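Local coordinates for uncharacterized protein (Pseudomonas aeruginosa, PDB 4O5P) that probably hydrolyses membrane phospholipids as an effector delivered by the type VI secretion system, at residues A93-A98 against I405-M410; G149-V154 against S164-N169; R475-I480 against S624-D629; G608-L613 against D781-I786. All blocks are in the same frame, centred on the assembly; numbering follows the deposited sequence.

Contact 1 of 4, residues A93-A98 against I405-M410; sequences ARLIHA and IALQHM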
# COMPACT_ATOMS: atom_id res chain seq x y z
N ALA A 93 0.05 12.16 3.85
CA ALA A 93 0.93 13.27 4.19
C ALA A 93 0.08 14.51 4.47
O ALA A 93 0.38 15.26 5.40
CB ALA A 93 1.93 13.53 3.08
N ARG A 94 -0.98 14.70 3.68
CA ARG A 94 -1.89 15.82 3.92
C ARG A 94 -2.52 15.76 5.31
O ARG A 94 -2.53 16.75 6.02
CB ARG A 94 -2.95 15.91 2.80
CG ARG A 94 -2.36 16.38 1.47
CD ARG A 94 -3.29 16.17 0.29
NE ARG A 94 -2.53 16.17 -0.95
CZ ARG A 94 -2.37 17.24 -1.74
NH1 ARG A 94 -2.95 18.39 -1.44
NH2 ARG A 94 -1.65 17.14 -2.85
N LEU A 95 -2.97 14.58 5.72
CA LEU A 95 -3.58 14.40 7.04
C LEU A 95 -2.58 14.57 8.19
O LEU A 95 -2.96 15.03 9.28
CB LEU A 95 -4.25 13.03 7.13
CG LEU A 95 -5.51 12.91 6.29
CD1 LEU A 95 -5.98 11.46 6.23
CD2 LEU A 95 -6.60 13.83 6.84
N ILE A 96 -1.32 14.19 7.94
CA ILE A 96 -0.25 14.42 8.91
C ILE A 96 0.07 15.93 9.03
O ILE A 96 0.21 16.44 10.14
CB ILE A 96 0.99 13.59 8.56
CG1 ILE A 96 0.71 12.10 8.82
CG2 ILE A 96 2.19 14.04 9.39
CD1 ILE A 96 0.43 11.79 10.29
N HIS A 97 0.17 16.63 7.91
CA HIS A 97 0.37 18.07 7.90
C HIS A 97 -0.72 18.78 8.72
O HIS A 97 -0.44 19.76 9.41
CB HIS A 97 0.32 18.62 6.47
CG HIS A 97 1.38 18.09 5.56
ND1 HIS A 97 1.29 18.19 4.18
CD2 HIS A 97 2.56 17.48 5.82
CE1 HIS A 97 2.37 17.66 3.64
NE2 HIS A 97 3.15 17.22 4.61
N ALA A 98 -1.95 18.29 8.61
CA ALA A 98 -3.10 18.88 9.31
C ALA A 98 -3.33 18.31 10.70
O ALA A 98 -4.30 18.67 11.38
CB ALA A 98 -4.38 18.71 8.47
N ILE A 405 -11.43 14.34 -2.67
CA ILE A 405 -12.73 14.01 -2.07
C ILE A 405 -12.52 13.01 -0.94
O ILE A 405 -12.87 13.26 0.23
CB ILE A 405 -13.75 13.45 -3.11
CG1 ILE A 405 -13.88 14.38 -4.32
CG2 ILE A 405 -15.12 13.22 -2.47
CD1 ILE A 405 -14.42 15.76 -3.97
N ALA A 406 -11.92 11.88 -1.29
CA ALA A 406 -11.54 10.88 -0.29
C ALA A 406 -10.80 11.54 0.88
O ALA A 406 -11.06 11.22 2.04
CB ALA A 406 -10.71 9.79 -0.91
N LEU A 407 -9.90 12.47 0.57
CA LEU A 407 -9.14 13.17 1.62
C LEU A 407 -10.10 13.84 2.61
O LEU A 407 -10.03 13.61 3.83
CB LEU A 407 -8.21 14.21 1.00
CG LEU A 407 -7.61 15.26 1.93
CD1 LEU A 407 -6.62 14.61 2.90
CD2 LEU A 407 -6.92 16.32 1.12
N GLN A 408 -11.01 14.64 2.07
CA GLN A 408 -11.94 15.33 2.96
C GLN A 408 -12.76 14.31 3.73
O GLN A 408 -13.00 14.45 4.95
CB GLN A 408 -12.82 16.30 2.17
CG GLN A 408 -12.10 17.59 1.79
CD GLN A 408 -13.06 18.76 1.51
OE1 GLN A 408 -14.27 18.63 1.66
NE2 GLN A 408 -12.50 19.90 1.11
N HIS A 409 -13.14 13.23 3.04
CA HIS A 409 -14.00 12.26 3.68
C HIS A 409 -13.24 11.70 4.88
O HIS A 409 -13.78 11.62 5.99
CB HIS A 409 -14.42 11.17 2.68
CG HIS A 409 -15.31 10.11 3.26
ND1 HIS A 409 -15.76 9.04 2.52
CD2 HIS A 409 -15.82 9.95 4.51
CE1 HIS A 409 -16.51 8.27 3.29
NE2 HIS A 409 -16.55 8.79 4.50
N MSE A 410 -11.95 11.40 4.66
CA MSE A 410 -11.20 10.69 5.68
C MSE A 410 -11.07 11.66 6.83
O MSE A 410 -11.26 11.28 8.00
CB MSE A 410 -9.82 10.26 5.16
CG MSE A 410 -9.06 9.41 6.19
SE MSE A 410 -9.93 7.68 6.47
CE MSE A 410 -9.15 6.78 4.94
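Leu407 pushes its forked end between Arg94 and Leu95; one methyl lies on the arginine alone, while the other touches both residues. Leu407 CD2 lies 3.7 Å from Arg94 CD, on the aliphatic shaft of the arginine, which crosses the leucine at about a right angle. Leu407 CD1 sits against the root of the same arginine, 3.9 Å from Arg94 CB, and packs 4.0 Å from Leu95 CG; the two leucines run past each other in opposite directions. One turn on, Leu95 CD1 meets Met410 CG at 3.7 Å. That residue is a selenomethionine bent at chi2 and chi3 (67° and 83°), and the bend leads the end of the chain away from helix 91-97; the side chain also touches Phe276 and Phe280 of strand 270-280. Between the two segments only side chains meet, for the axes of helix segments 93-97 and 405-410 stay 10.8 Å apart at a crossing of -42°. The solvent side is the far flank of helix 91-97, where partly exposed His97 hydrogen-bonds to Asp78 and Glu446. The guanidinium of Arg94 is taken up by the carbonyls of Cys89 and Glu446. With the charged end tied to backbone oxygens elsewhere, the arginine offers Leu407 only its methylenes, and the contact is purely apolar.

Contact 2 of 4, residues G149-V154 against S164-N169; sequences GLVQLV and SRLKLN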
# COMPACT_ATOMS: atom_id res chain seq x y z
N GLY A 149 7.25 2.22 13.51
CA GLY A 149 5.98 2.71 14.03
C GLY A 149 5.79 2.33 15.48
O GLY A 149 5.51 3.20 16.32
N LEU A 150 5.96 1.04 15.79
CA LEU A 150 5.90 0.59 17.18
C LEU A 150 6.87 1.37 18.09
O LEU A 150 6.47 1.83 19.16
CB LEU A 150 6.12 -0.93 17.27
CG LEU A 150 4.97 -1.76 16.69
CD1 LEU A 150 5.35 -3.22 16.53
CD2 LEU A 150 3.73 -1.61 17.59
N VAL A 151 8.11 1.54 17.64
CA VAL A 151 9.11 2.29 18.41
C VAL A 151 8.67 3.72 18.71
O VAL A 151 8.91 4.23 19.82
CB VAL A 151 10.49 2.30 17.70
CG1 VAL A 151 11.50 3.18 18.45
CG2 VAL A 151 11.01 0.89 17.55
N GLN A 152 8.00 4.37 17.76
CA GLN A 152 7.57 5.76 17.95
C GLN A 152 6.64 5.95 19.15
O GLN A 152 6.60 7.04 19.73
CB GLN A 152 6.91 6.31 16.69
CG GLN A 152 7.83 6.32 15.50
CD GLN A 152 9.23 6.77 15.87
OE1 GLN A 152 9.46 7.93 16.18
NE2 GLN A 152 10.16 5.83 15.86
N LEU A 153 5.90 4.90 19.49
CA LEU A 153 5.02 4.91 20.65
C LEU A 153 5.87 4.95 21.92
O LEU A 153 5.56 5.68 22.90
CB LEU A 153 4.18 3.63 20.66
CG LEU A 153 3.19 3.34 19.52
CD1 LEU A 153 2.31 2.16 19.92
CD2 LEU A 153 2.32 4.55 19.19
N VAL A 154 6.94 4.16 21.90
CA VAL A 154 7.88 4.13 22.99
C VAL A 154 8.45 5.53 23.15
O VAL A 154 8.52 6.05 24.26
CB VAL A 154 9.00 3.09 22.75
CG1 VAL A 154 10.15 3.30 23.73
CG2 VAL A 154 8.48 1.67 22.88
N SER A 164 13.05 13.75 27.03
CA SER A 164 14.00 13.54 25.95
C SER A 164 13.37 12.57 24.96
O SER A 164 12.37 11.91 25.28
CB SER A 164 15.32 12.98 26.48
OG SER A 164 15.09 11.81 27.24
N ARG A 165 13.92 12.47 23.77
CA ARG A 165 13.39 11.53 22.80
C ARG A 165 14.46 10.50 22.47
O ARG A 165 15.65 10.75 22.69
CB ARG A 165 12.93 12.26 21.53
CG ARG A 165 13.47 13.68 21.41
CD ARG A 165 12.58 14.55 20.52
NE ARG A 165 11.68 15.43 21.26
CZ ARG A 165 10.73 16.18 20.70
NH1 ARG A 165 10.55 16.14 19.38
NH2 ARG A 165 9.95 16.96 21.43
N LEU A 166 14.04 9.34 21.97
CA LEU A 166 15.00 8.27 21.66
C LEU A 166 16.04 8.72 20.63
O LEU A 166 15.71 9.38 19.65
CB LEU A 166 14.27 7.02 21.16
CG LEU A 166 13.26 6.36 22.11
CD1 LEU A 166 12.52 5.23 21.38
CD2 LEU A 166 13.93 5.83 23.36
N LYS A 167 17.30 8.39 20.87
CA LYS A 167 18.33 8.70 19.88
C LYS A 167 18.16 7.82 18.64
O LYS A 167 17.90 6.62 18.76
CB LYS A 167 19.73 8.54 20.47
CG LYS A 167 20.23 9.76 21.23
CD LYS A 167 21.53 9.45 21.94
CE LYS A 167 21.37 8.21 22.82
NZ LYS A 167 20.20 8.34 23.72
N LEU A 168 18.32 8.44 17.48
CA LEU A 168 18.24 7.79 16.17
C LEU A 168 19.02 6.47 16.11
O LEU A 168 18.59 5.51 15.46
CB LEU A 168 18.73 8.77 15.10
CG LEU A 168 18.69 8.38 13.63
CD1 LEU A 168 18.32 9.59 12.80
CD2 LEU A 168 20.03 7.88 13.20
N ASN A 169 20.16 6.43 16.80
CA ASN A 169 20.96 5.21 16.89
C ASN A 169 20.16 4.09 17.52
O ASN A 169 20.16 2.94 17.04
CB ASN A 169 22.23 5.47 17.71
CG ASN A 169 23.13 4.24 17.80
OD1 ASN A 169 23.73 3.83 16.81
ND2 ASN A 169 23.21 3.66 19.00
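The turn that joins helix 139-162 to helix 168-178 folds back on the first of these helices, and Leu166 is the residue through which it does so. Its CD1 methyl makes both contacts, reaching the helix between two valines that stand three residues apart on one side of it. Val151 CG1 lies 3.7 Å from Leu166 CD1, and Val154 CG1 approaches Leu166 CD1 at 3.9 Å. In each valine CG1 points opposite the backbone N (chi1 176° in Val151 and 166° in Val154), and this brings the two CG1 methyls to the leucine. The side chains are inclined differently: Leu166 runs obliquely to Val151 but at about a right angle to Val154.

The motif is an alpha-alpha hairpin with a short connection. Residues 164-167 are in extended or loop conformation, and Lys167 occupies the N-cap position from which helix 168-178 starts. No hydrogen bond links 149-154 with 164-169, but the loop has a polar hold one residue beyond Val154, where Leu166 N donates to OD1 of Asp155. The leucine thus has its backbone tied to the same helix that its side chain packs on, and Phe158, a turn further, also touches it.

Val151 faces the returning helix as well, meeting Val171, Leu174 and Met178. On another side of helix 139-162, Leu150 and Leu153 pack against helix 238-254, and Leu153 reaches Met229 and Leu231 of strand 225-236 in the central sheet. Leu166 itself is partly exposed, whereas both valines are buried.

Contact 3 of 4, residues R475-I480 against S624-D629; sequences RETALI and SQIHRD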
# COMPACT_ATOMS: atom_id res chain seq x y z
N ARG A 475 -19.10 -3.87 -12.23
CA ARG A 475 -19.80 -2.79 -12.93
C ARG A 475 -18.92 -1.55 -13.20
O ARG A 475 -18.98 -0.97 -14.28
CB ARG A 475 -21.10 -2.42 -12.18
CG ARG A 475 -22.00 -1.45 -12.97
CD ARG A 475 -23.37 -1.23 -12.29
NE ARG A 475 -24.23 -0.39 -13.11
CZ ARG A 475 -24.24 0.95 -13.06
NH1 ARG A 475 -23.42 1.57 -12.23
NH2 ARG A 475 -25.05 1.66 -13.83
N GLU A 476 -18.07 -1.17 -12.24
CA GLU A 476 -17.18 -0.03 -12.43
C GLU A 476 -16.08 -0.33 -13.45
O GLU A 476 -15.64 0.57 -14.19
CB GLU A 476 -16.59 0.42 -11.08
CG GLU A 476 -17.65 1.08 -10.20
CD GLU A 476 -18.22 2.32 -10.87
OE1 GLU A 476 -17.44 3.05 -11.55
OE2 GLU A 476 -19.45 2.57 -10.71
N THR A 477 -15.68 -1.59 -13.52
CA THR A 477 -14.67 -2.00 -14.51
C THR A 477 -15.33 -1.84 -15.85
O THR A 477 -14.71 -1.32 -16.78
CB THR A 477 -14.22 -3.45 -14.34
OG1 THR A 477 -13.62 -3.61 -13.05
CG2 THR A 477 -13.14 -3.79 -15.41
N ALA A 478 -16.60 -2.25 -15.92
CA ALA A 478 -17.38 -2.09 -17.16
C ALA A 478 -17.50 -0.63 -17.57
O ALA A 478 -17.44 -0.31 -18.76
CB ALA A 478 -18.75 -2.73 -17.01
N LEU A 479 -17.71 0.26 -16.60
CA LEU A 479 -17.85 1.69 -16.91
C LEU A 479 -16.58 2.31 -17.48
O LEU A 479 -16.60 2.98 -18.53
CB LEU A 479 -18.33 2.46 -15.66
CG LEU A 479 -18.41 3.99 -15.72
CD1 LEU A 479 -19.26 4.46 -16.90
CD2 LEU A 479 -18.98 4.52 -14.39
N ILE A 480 -15.45 2.06 -16.82
CA ILE A 480 -14.21 2.63 -17.35
C ILE A 480 -13.81 1.96 -18.68
O ILE A 480 -13.25 2.61 -19.57
CB ILE A 480 -13.08 2.64 -16.30
CG1 ILE A 480 -11.94 3.55 -16.76
CG2 ILE A 480 -12.59 1.24 -16.03
CD1 ILE A 480 -10.85 3.81 -15.70
N SER A 624 -14.22 -11.90 -21.36
CA SER A 624 -15.50 -11.82 -22.06
C SER A 624 -16.56 -11.00 -21.34
O SER A 624 -17.29 -10.23 -21.96
CB SER A 624 -16.01 -13.22 -22.42
OG SER A 624 -15.14 -13.84 -23.36
N GLN A 625 -16.67 -11.15 -20.03
CA GLN A 625 -17.64 -10.35 -19.28
C GLN A 625 -17.29 -8.86 -19.37
O GLN A 625 -18.17 -8.02 -19.57
CB GLN A 625 -17.69 -10.82 -17.82
CG GLN A 625 -18.86 -10.25 -17.00
CD GLN A 625 -18.98 -10.94 -15.66
OE1 GLN A 625 -19.59 -12.01 -15.54
NE2 GLN A 625 -18.37 -10.35 -14.64
N ILE A 626 -16.01 -8.53 -19.26
CA ILE A 626 -15.59 -7.14 -19.34
C ILE A 626 -15.89 -6.58 -20.74
O ILE A 626 -16.41 -5.48 -20.88
CB ILE A 626 -14.11 -6.97 -18.99
CG1 ILE A 626 -13.90 -7.19 -17.48
CG2 ILE A 626 -13.60 -5.56 -19.34
CD1 ILE A 626 -12.44 -7.34 -17.07
N HIS A 627 -15.58 -7.35 -21.76
CA HIS A 627 -15.83 -6.93 -23.13
C HIS A 627 -17.32 -6.67 -23.36
O HIS A 627 -17.70 -5.61 -23.85
CB HIS A 627 -15.30 -7.98 -24.10
CG HIS A 627 -15.00 -7.46 -25.46
ND1 HIS A 627 -15.99 -7.21 -26.39
CD2 HIS A 627 -13.82 -7.17 -26.07
CE1 HIS A 627 -15.42 -6.78 -27.51
NE2 HIS A 627 -14.12 -6.75 -27.34
N ARG A 628 -18.15 -7.63 -22.96
CA ARG A 628 -19.62 -7.48 -23.10
C ARG A 628 -20.27 -6.36 -22.28
O ARG A 628 -21.00 -5.52 -22.86
CB ARG A 628 -20.31 -8.82 -22.79
CG ARG A 628 -19.82 -9.95 -23.67
CD ARG A 628 -20.72 -11.18 -23.52
NE ARG A 628 -19.95 -12.42 -23.41
CZ ARG A 628 -19.33 -13.01 -24.42
NH1 ARG A 628 -19.36 -12.46 -25.63
NH2 ARG A 628 -18.67 -14.14 -24.24
N ASP A 629 -20.07 -6.36 -20.96
CA ASP A 629 -20.55 -5.29 -20.07
C ASP A 629 -20.06 -3.93 -20.57
O ASP A 629 -20.84 -2.97 -20.70
CB ASP A 629 -20.05 -5.43 -18.62
CG ASP A 629 -20.52 -6.70 -17.89
OD1 ASP A 629 -21.37 -7.47 -18.41
OD2 ASP A 629 -20.02 -6.92 -16.76
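Ala478 sets its methyl against the first carbon of the Asp629 side chain, with Ala478 CB and Asp629 CB 3.4 Å apart. The pair belongs to a helix-helix packing in the C-terminal region of the Tle1-like family, helix 469-487 against helix 616-637. The small alanine lets the backbones come close: the CA atoms of Ala478 and Asp629 are separated by only 5.4 Å. Ala478 CB also lies 4.0 Å from Asp629 C.

The carboxylate takes no part in this touch. With CG anti to the carbonyl carbon, chi1 of -63° turns it away from the alanine methyl, and OD2 forms a salt bridge with Arg474 NE, on the same helix as Ala478. An aspartate thereby joins the two helices twice, through its methylene to Ala478 and through its charge to the residue preceding the 475-480 segment.

The second point of packing is looser. Thr477 turns its methyl, not its hydroxyl, to Ile626; the side chains are set obliquely, and OG1 is bound by the carbonyl oxygen of Ile473 one turn back in its own helix. Tyr684 and Thr481 also touch Ile626, while Leu479 carries the helix pairing onward to Arg633 and Leu637. Thr477 CG2 rests near the end of the isoleucine chain, 4.0 Å from Ile626 CD1 and 4.1 Å from Ile626 CG1.

Contact 4 of 4, residues G608-L613 against D781-I786; sequences GGTVFL and DKVEQI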
# COMPACT_ATOMS: atom_id res chain seq x y z
N GLY A 608 10.74 -11.85 -0.24
CA GLY A 608 9.92 -12.23 0.90
C GLY A 608 8.42 -12.13 0.67
O GLY A 608 7.69 -11.56 1.50
N GLY A 609 7.94 -12.72 -0.42
CA GLY A 609 6.52 -12.66 -0.70
C GLY A 609 5.98 -13.90 -1.40
O GLY A 609 6.73 -14.76 -1.83
N THR A 610 4.66 -13.97 -1.51
CA THR A 610 4.00 -15.07 -2.19
C THR A 610 3.78 -14.64 -3.64
O THR A 610 3.68 -13.44 -3.92
CB THR A 610 2.66 -15.36 -1.52
OG1 THR A 610 2.89 -15.92 -0.21
CG2 THR A 610 1.79 -16.31 -2.36
N VAL A 611 3.72 -15.62 -4.55
CA VAL A 611 3.40 -15.39 -5.95
C VAL A 611 2.40 -16.46 -6.42
O VAL A 611 2.58 -17.66 -6.13
CB VAL A 611 4.64 -15.49 -6.87
CG1 VAL A 611 4.22 -15.34 -8.32
CG2 VAL A 611 5.73 -14.46 -6.48
N PHE A 612 1.36 -16.02 -7.12
CA PHE A 612 0.30 -16.88 -7.64
C PHE A 612 0.31 -16.92 -9.16
O PHE A 612 0.89 -16.05 -9.80
CB PHE A 612 -1.08 -16.32 -7.27
CG PHE A 612 -1.34 -16.21 -5.81
CD1 PHE A 612 -1.63 -17.34 -5.06
CD2 PHE A 612 -1.32 -14.97 -5.20
CE1 PHE A 612 -1.88 -17.23 -3.71
CE2 PHE A 612 -1.58 -14.85 -3.85
CZ PHE A 612 -1.86 -15.99 -3.10
N LEU A 613 -0.40 -17.90 -9.71
CA LEU A 613 -0.84 -17.94 -11.11
C LEU A 613 -2.37 -17.88 -11.14
O LEU A 613 -3.02 -18.43 -10.25
CB LEU A 613 -0.39 -19.24 -11.77
CG LEU A 613 1.05 -19.35 -12.25
CD1 LEU A 613 1.29 -20.70 -12.91
CD2 LEU A 613 1.34 -18.22 -13.19
N ASP A 781 -5.59 -20.07 3.01
CA ASP A 781 -5.61 -21.44 3.53
C ASP A 781 -4.48 -22.29 2.93
O ASP A 781 -3.77 -23.01 3.66
CB ASP A 781 -6.96 -22.10 3.20
CG ASP A 781 -8.15 -21.43 3.88
OD1 ASP A 781 -8.00 -20.34 4.50
OD2 ASP A 781 -9.25 -22.00 3.78
N LYS A 782 -4.34 -22.24 1.60
CA LYS A 782 -3.25 -22.93 0.89
C LYS A 782 -1.87 -22.40 1.28
O LYS A 782 -0.91 -23.17 1.40
CB LYS A 782 -3.43 -22.80 -0.63
CG LYS A 782 -4.69 -23.47 -1.19
CD LYS A 782 -4.63 -25.00 -1.07
CE LYS A 782 -5.91 -25.65 -1.60
NZ LYS A 782 -5.82 -27.13 -1.66
N VAL A 783 -1.75 -21.08 1.44
CA VAL A 783 -0.48 -20.48 1.81
C VAL A 783 -0.08 -20.98 3.20
O VAL A 783 1.06 -21.41 3.41
CB VAL A 783 -0.53 -18.92 1.77
CG1 VAL A 783 0.63 -18.34 2.58
CG2 VAL A 783 -0.49 -18.40 0.33
N GLU A 784 -1.04 -20.97 4.12
CA GLU A 784 -0.81 -21.51 5.47
C GLU A 784 -0.39 -22.98 5.40
O GLU A 784 0.60 -23.39 6.01
CB GLU A 784 -2.06 -21.37 6.34
CG GLU A 784 -1.81 -21.32 7.85
CD GLU A 784 -1.44 -22.66 8.46
OE1 GLU A 784 -0.93 -22.69 9.61
OE2 GLU A 784 -1.68 -23.70 7.80
N GLN A 785 -1.15 -23.78 4.65
CA GLN A 785 -0.90 -25.21 4.55
C GLN A 785 0.49 -25.52 4.01
O GLN A 785 1.18 -26.44 4.48
CB GLN A 785 -1.97 -25.88 3.68
CG GLN A 785 -1.73 -27.37 3.43
CD GLN A 785 -2.85 -28.03 2.67
OE1 GLN A 785 -3.79 -27.38 2.20
NE2 GLN A 785 -2.76 -29.35 2.53
N ILE A 786 0.92 -24.74 3.02
CA ILE A 786 2.23 -24.96 2.43
C ILE A 786 3.29 -24.57 3.44
O ILE A 786 4.29 -25.28 3.61
CB ILE A 786 2.39 -24.17 1.13
CG1 ILE A 786 1.40 -24.68 0.09
CG2 ILE A 786 3.81 -24.28 0.61
CD1 ILE A 786 1.27 -23.76 -1.11
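Thr610 and Val783 meet methyl to methyl, and apolar contact is all that passes between strand segment 609-613 and helix segment 781-786. The two side chains reach toward each other tip to tip, with Thr610 CG2 and Val783 CG2 4.1 Å apart. Val783 CG2 also lies 4.4 Å from Phe612 CZ, oblique to the ring. Phe612 also takes Thr610 CG2 over one face, 3.7 Å above the ring plane and toward its rim, and so the threonine methyl has the ring and the valine as neighbours.

Polar bonding is directed elsewhere. With CG2 anti to the backbone N of Thr610 (chi1 of -69° for OG1), the methyl is presented to the helix and the hydroxyl is left to pair with OG1 of Thr702 on the adjacent strand. On the helix, Lys782 NZ is bound by the carbonyl of Asn771, and Asp781 OD1 by Asn691.

Strand 609-614 runs between strands 294-299 and 697-702 in an antiparallel sheet. Helix 779-787 packs on this sheet, with Val783 spanning from Thr610 to Thr702, Ile786 resting on Val699 and Thr702, and helix 767-772 against Gln785 and Ile786.

In the fold
Contacts 1 and 2 lie beside the mixed central sheet: residues of contact 1 touch strands 270-280 and 331-336, and Leu153, in the helix segment of contact 2, reaches strand 225-236. Their centres are 25 Å apart, and the hairpin of contact 2 falls in the chain between the two segments of contact 1. In contact 1 the side chain of Met410 lies near, without touching, the putative nucleophile elbow (Gly235, Ser237, Gly239). Contacts 3 and 4 both lie in the C-terminal family region; strand 609-614 leads directly into helix 616-637, although the centres of contacts 3 and 4 are 29 Å apart. Contacts 2 and 3 lie on opposite sides of the chain's centre, 49 Å apart between centres.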